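PDB 3SZV: pyroglutatmate porin OpdO from Pseudomonas aeruginosa, which forms a beta-barrel channel in the bacterial outer membrane that probably admits small carboxylate solutes such as pyroglutamate. Local coordinates for residues A[124-129]-A[143-148]; A[167-172]-A[287-292]. All coordinates share one frame; numbering follows the deposited sequence.

How the interactions relate
Following the chain from the N terminus, interaction 1 comes first: segments 124-129 and 143-148 pair after strand 120-124 and close the short loop between them. After strand 149-156 the chain returns as strand 159-170, which also pairs with strand 145-147 and leads into segment 167-172. Here interaction 2 begins, and it is completed only 115 residues later by segment 287-292, in the loop between strands 271-281 and 311-320. The two contacts therefore lie in series, neither enclosing nor crossing the other, yet their centres are about 10 Å apart. Glu144 to Asn169 and Leu145 to Lys170 join them directly, so two loops distant in sequence meet at the end of one strand pair.

Interaction 1 (A[124-129]-A[143-148]); sequences VGALHF and PELFRG
Gly125 to Leu127 and Phe146 to Gly148 form a short antiparallel beta pairing at the base of the loop between strands 120-124 and 145-147. Gly125 and Gly148 are a hydrogen-bonded pair, with Gly125 N 2.8 Å from Gly148 O and Gly148 N 3.0 Å from Gly125 O. The chain turns a corner at both places, and the backbone angles would press a CB against the preceding carbonyl oxygen, so glycine fits each. The second hydrogen-bonded pair has Leu127 N 2.8 Å from Phe146 O and Phe146 N 2.9 Å from Leu127 O; the non-hydrogen-bonded pair Ala126 and Arg147 lies between.

Leu127 and Phe146 point to the same face. Leu127 lays CD1 over the bare backbone of Gly148, 3.4 Å from Gly148 C. Phe129 CE1 comes 4.2 Å from Phe146 CD1, the two side chains crossing at about a right angle. Beyond the pairing, His128 takes over as donor. With CG anti to the backbone N (chi1 -177°), its imidazole swings out to Glu144, and ND1 lies 2.8 Å from Glu144 O. This bond is nearly straight (163° at the hydrogen) and falls in the ring plane, which helps set the ring's rotation; Pro143 CB packs 3.8 Å from His128 CE1.

Leu127 and Phe146 rest on Leu166 of strand 159-170, while Arg147 forms a salt bridge with Asp167 of that strand. On the other flank the backbone of Ala126 bonds to Leu111 of strand 106-117. Leu76 of strand 67-81 packs on Pro143 and Leu145.

Interaction 2 (A[167-172]-A[287-292]); sequences DRNKLN and PYIAGS
Asn169, near the end of strand 159-170, and Leu171, just beyond it, meet the turn Ile289 to Ser292. In the polar approach two acceptor oxygens face each other without a hydrogen bond: Asn169 OD1 lies 3.0 Å from Ala290 O. A chi1 of -167° carries the Asn169 amide away from its own backbone N and over to the turn. With ND2 held by Glu144 OE2, the oxygen is the end of the amide left facing the turn.

The van der Waals contacts are few. The CG2 methyl of Ile289 comes within 3.6 Å of the amide oxygen Asn169 OD1, the two side chains sliding past each other in opposite directions. Leu171 lays its CD2 methyl on the turn, 3.9 Å from Gly291 CA; a side chain on Gly291 would point straight into that methyl. Glycine also suits the third position of this type II turn, where phi is positive (95°).

Hydrogen bonding within the turn sets its shape. Ile289 O accepts from Ser292 N at 3.0 Å and from Ser292 OG at 2.7 Å, both from the same face of its carbonyl plane, so serine fastens the turn twice.

Water supplies the hydrogen-bonded link across the contact: it donates to Gly291 O at 2.7 Å and accepts from Asn172 N at 3.0 Å.

The chemistry implies a contact gripped lightly by its own atoms. No direct hydrogen bond spans it, and the opposed oxygens of Asn169 and Ala290 are probably mildly unfavourable, a cost that the bond from Asn169 to Glu144 may help to meet.

Interaction 1 (A[124-129]-A[143-148])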
loop_
_atom_site.group_PDB
_atom_site.type_symbol
_atom_site.label_atom_id
_atom_site.label_comp_id
_atom_site.label_asym_id
_atom_site.label_seq_id
_atom_site.Cartn_x
_atom_site.Cartn_y
_atom_site.Cartn_z
ATOM N N VAL A 124 8.892 14.905 -7.731
ATOM C CA VAL A 124 9.740 14.252 -8.714
ATOM C C VAL A 124 10.943 13.612 -8.026
ATOM O O VAL A 124 11.693 14.287 -7.310
ATOM C CB VAL A 124 10.250 15.266 -9.751
ATOM C CG1 VAL A 124 11.191 14.586 -10.731
ATOM C CG2 VAL A 124 9.079 15.916 -10.489
ATOM N N GLY A 125 11.121 12.312 -8.235
ATOM C CA GLY A 125 12.236 11.578 -7.655
ATOM C C GLY A 125 11.746 10.337 -6.935
ATOM O O GLY A 125 11.032 9.529 -7.526
ATOM N N ALA A 126 12.132 10.174 -5.674
ATOM C CA ALA A 126 11.662 9.040 -4.884
ATOM C C ALA A 126 10.200 9.242 -4.498
ATOM O O ALA A 126 9.827 10.298 -3.971
ATOM C CB ALA A 126 12.546 8.872 -3.623
ATOM N N LEU A 127 9.381 8.229 -4.748
ATOM C CA LEU A 127 7.947 8.308 -4.469
ATOM C C LEU A 127 7.471 7.113 -3.661
ATOM O O LEU A 127 7.977 6.001 -3.799
ATOM C CB LEU A 127 7.149 8.338 -5.776
ATOM C CG LEU A 127 7.479 9.497 -6.707
ATOM C CD1 LEU A 127 6.738 9.290 -8.027
ATOM C CD2 LEU A 127 7.120 10.842 -6.077
ATOM N N HIS A 128 6.469 7.358 -2.822
ATOM C CA HIS A 128 5.828 6.303 -2.045
ATOM C C HIS A 128 4.409 6.772 -1.779
ATOM O O HIS A 128 4.192 7.758 -1.072
ATOM C CB HIS A 128 6.577 6.024 -0.726
ATOM C CG HIS A 128 5.989 4.901 0.068
ATOM N ND1 HIS A 128 6.518 3.623 0.067
ATOM C CD2 HIS A 128 4.912 4.856 0.888
ATOM C CE1 HIS A 128 5.788 2.846 0.845
ATOM N NE2 HIS A 128 4.803 3.569 1.358
ATOM N N PHE A 129 3.441 6.103 -2.396
ATOM C CA PHE A 129 2.061 6.547 -2.304
ATOM C C PHE A 129 1.139 5.368 -2.581
ATOM O O PHE A 129 1.594 4.290 -3.010
ATOM C CB PHE A 129 1.804 7.696 -3.300
ATOM C CG PHE A 129 1.933 7.285 -4.745
ATOM C CD1 PHE A 129 3.174 7.246 -5.378
ATOM C CD2 PHE A 129 0.810 6.938 -5.481
ATOM C CE1 PHE A 129 3.288 6.865 -6.724
ATOM C CE2 PHE A 129 0.909 6.557 -6.817
ATOM C CZ PHE A 129 2.144 6.510 -7.448
ATOM N N PRO A 143 10.652 0.531 3.208
ATOM C CA PRO A 143 9.591 0.685 2.207
ATOM C C PRO A 143 10.036 0.441 0.762
ATOM O O PRO A 143 11.202 0.681 0.399
ATOM C CB PRO A 143 9.163 2.154 2.370
ATOM C CG PRO A 143 10.368 2.826 3.016
ATOM C CD PRO A 143 10.961 1.788 3.910
ATOM N N GLU A 144 9.103 -0.025 -0.060
ATOM C CA GLU A 144 9.254 0.061 -1.505
ATOM C C GLU A 144 9.246 1.545 -1.927
ATOM O O GLU A 144 8.518 2.358 -1.351
ATOM C CB GLU A 144 8.101 -0.688 -2.184
ATOM C CG GLU A 144 8.156 -0.695 -3.711
ATOM C CD GLU A 144 6.960 -1.381 -4.344
ATOM O OE1 GLU A 144 5.904 -1.455 -3.702
ATOM O OE2 GLU A 144 7.083 -1.863 -5.494
ATOM N N LEU A 145 10.050 1.899 -2.930
ATOM C CA LEU A 145 10.013 3.241 -3.515
ATOM C C LEU A 145 9.843 3.109 -5.017
ATOM O O LEU A 145 10.286 2.123 -5.622
ATOM C CB LEU A 145 11.308 4.018 -3.237
ATOM C CG LEU A 145 11.642 4.284 -1.778
ATOM C CD1 LEU A 145 13.025 4.904 -1.664
ATOM C CD2 LEU A 145 10.589 5.183 -1.160
ATOM N N PHE A 146 9.183 4.087 -5.622
ATOM C CA PHE A 146 9.191 4.213 -7.071
ATOM C C PHE A 146 10.008 5.432 -7.451
ATOM O O PHE A 146 10.123 6.386 -6.672
ATOM C CB PHE A 146 7.769 4.377 -7.618
ATOM C CG PHE A 146 6.850 3.257 -7.258
ATOM C CD1 PHE A 146 5.711 3.488 -6.495
ATOM C CD2 PHE A 146 7.115 1.969 -7.698
ATOM C CE1 PHE A 146 4.843 2.446 -6.170
ATOM C CE2 PHE A 146 6.241 0.907 -7.376
ATOM C CZ PHE A 146 5.115 1.166 -6.601
ATOM N N ARG A 147 10.593 5.398 -8.639
ATOM C CA ARG A 147 11.209 6.584 -9.213
ATOM C C ARG A 147 10.240 7.162 -10.228
ATOM O O ARG A 147 9.748 6.447 -11.104
ATOM C CB ARG A 147 12.537 6.244 -9.896
ATOM C CG ARG A 147 13.352 7.493 -10.247
ATOM C CD ARG A 147 14.674 7.153 -10.904
ATOM N NE ARG A 147 14.515 6.980 -12.350
ATOM C CZ ARG A 147 15.521 7.074 -13.214
ATOM N NH1 ARG A 147 16.755 7.326 -12.777
ATOM N NH2 ARG A 147 15.288 6.931 -14.511
ATOM N N GLY A 148 9.950 8.450 -10.121
ATOM C CA GLY A 148 9.077 9.057 -11.108
ATOM C C GLY A 148 8.565 10.422 -10.718
ATOM O O GLY A 148 9.151 11.105 -9.875
#

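Interaction 2 (A[167-172]-A[287-292])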
loop_
_atom_site.group_PDB
_atom_site.type_symbol
_atom_site.label_atom_id
_atom_site.label_comp_id
_atom_site.label_asym_id
_atom_site.label_seq_id
_atom_site.Cartn_x
_atom_site.Cartn_y
_atom_site.Cartn_z
ATOM N N ASP A 167 9.222 5.202 -13.609
ATOM C CA ASP A 167 10.089 4.413 -14.466
ATOM C C ASP A 167 10.981 3.401 -13.761
ATOM O O ASP A 167 11.725 2.683 -14.418
ATOM C CB ASP A 167 10.869 5.279 -15.462
ATOM C CG ASP A 167 11.919 6.139 -14.808
ATOM O OD1 ASP A 167 12.106 6.043 -13.573
ATOM O OD2 ASP A 167 12.584 6.894 -15.561
ATOM N N ARG A 168 10.897 3.338 -12.435
ATOM C CA ARG A 168 11.657 2.342 -11.675
ATOM C C ARG A 168 10.909 1.907 -10.436
ATOM O O ARG A 168 10.109 2.671 -9.883
ATOM C CB ARG A 168 13.008 2.889 -11.200
ATOM C CG ARG A 168 13.911 3.461 -12.285
ATOM C CD ARG A 168 14.618 2.380 -13.071
ATOM N NE ARG A 168 15.644 2.962 -13.931
ATOM C CZ ARG A 168 15.432 3.371 -15.178
ATOM N NH1 ARG A 168 14.228 3.254 -15.726
ATOM N NH2 ARG A 168 16.430 3.894 -15.883
ATOM N N ASN A 169 11.247 0.700 -9.978
ATOM C CA ASN A 169 10.742 0.096 -8.752
ATOM C C ASN A 169 11.947 -0.254 -7.886
ATOM O O ASN A 169 12.839 -0.971 -8.336
ATOM C CB ASN A 169 10.004 -1.190 -9.149
ATOM C CG ASN A 169 9.141 -1.793 -8.040
ATOM O OD1 ASN A 169 8.426 -2.781 -8.292
ATOM N ND2 ASN A 169 9.183 -1.231 -6.846
ATOM N N LYS A 170 11.996 0.265 -6.662
ATOM C CA LYS A 170 12.963 -0.237 -5.690
ATOM C C LYS A 170 12.218 -1.141 -4.727
ATOM O O LYS A 170 11.454 -0.665 -3.889
ATOM C CB LYS A 170 13.645 0.890 -4.909
ATOM C CG LYS A 170 14.717 0.354 -3.931
ATOM C CD LYS A 170 14.952 1.275 -2.735
ATOM C CE LYS A 170 13.767 1.280 -1.770
ATOM N NZ LYS A 170 13.602 -0.018 -1.048
ATOM N N LEU A 171 12.408 -2.447 -4.868
ATOM C CA LEU A 171 11.712 -3.380 -3.998
ATOM C C LEU A 171 12.030 -3.082 -2.539
ATOM O O LEU A 171 13.108 -2.566 -2.209
ATOM C CB LEU A 171 12.093 -4.819 -4.331
ATOM C CG LEU A 171 11.809 -5.258 -5.768
ATOM C CD1 LEU A 171 12.301 -6.689 -5.981
ATOM C CD2 LEU A 171 10.329 -5.149 -6.114
ATOM N N ASN A 172 11.093 -3.406 -1.656
ATOM C CA ASN A 172 11.309 -3.170 -0.238
ATOM C C ASN A 172 12.643 -3.708 0.276
ATOM O O ASN A 172 13.292 -3.067 1.095
ATOM C CB ASN A 172 10.122 -3.674 0.609
ATOM C CG ASN A 172 9.685 -5.081 0.251
ATOM O OD1 ASN A 172 10.455 -5.875 -0.286
ATOM N ND2 ASN A 172 8.431 -5.400 0.563
ATOM N N PRO A 287 -3.660 -8.348 -12.609
ATOM C CA PRO A 287 -2.318 -7.807 -12.817
ATOM C C PRO A 287 -2.048 -6.604 -11.933
ATOM O O PRO A 287 -2.945 -5.808 -11.642
ATOM C CB PRO A 287 -2.337 -7.383 -14.291
ATOM C CG PRO A 287 -3.772 -7.035 -14.547
ATOM C CD PRO A 287 -4.586 -8.006 -13.706
ATOM N N TYR A 288 -0.790 -6.498 -11.507
ATOM C CA TYR A 288 -0.286 -5.336 -10.781
ATOM C C TYR A 288 1.219 -5.372 -10.831
ATOM O O TYR A 288 1.808 -6.394 -11.166
ATOM C CB TYR A 288 -0.783 -5.295 -9.331
ATOM C CG TYR A 288 -0.587 -6.506 -8.429
ATOM C CD1 TYR A 288 0.359 -6.492 -7.411
ATOM C CD2 TYR A 288 -1.419 -7.623 -8.535
ATOM C CE1 TYR A 288 0.496 -7.569 -6.541
ATOM C CE2 TYR A 288 -1.297 -8.691 -7.661
ATOM C CZ TYR A 288 -0.335 -8.658 -6.672
ATOM O OH TYR A 288 -0.195 -9.675 -5.774
ATOM N N ILE A 289 1.851 -4.260 -10.465
ATOM C CA ILE A 289 3.298 -4.192 -10.484
ATOM C C ILE A 289 3.889 -5.152 -9.444
ATOM O O ILE A 289 3.522 -5.129 -8.269
ATOM C CB ILE A 289 3.745 -2.750 -10.228
ATOM C CG1 ILE A 289 3.444 -1.897 -11.454
ATOM C CG2 ILE A 289 5.229 -2.699 -9.915
ATOM C CD1 ILE A 289 3.466 -0.412 -11.178
ATOM N N ALA A 290 4.773 -6.045 -9.892
ATOM C CA ALA A 290 5.385 -7.004 -8.976
ATOM C C ALA A 290 6.118 -6.277 -7.855
ATOM O O ALA A 290 6.835 -5.299 -8.119
ATOM C CB ALA A 290 6.360 -7.929 -9.731
ATOM N N GLY A 291 5.932 -6.753 -6.629
ATOM C CA GLY A 291 6.579 -6.132 -5.484
ATOM C C GLY A 291 5.696 -5.116 -4.790
ATOM O O GLY A 291 6.000 -4.707 -3.658
ATOM N N SER A 292 4.622 -4.707 -5.461
ATOM C CA SER A 292 3.731 -3.674 -4.924
ATOM C C SER A 292 2.413 -4.271 -4.434
ATOM O O SER A 292 2.218 -5.489 -4.487
ATOM C CB SER A 292 3.501 -2.581 -5.971
ATOM O OG SER A 292 2.590 -3.015 -6.966
HETATM O O HOH W 1 8.601 -4.575 -2.849
#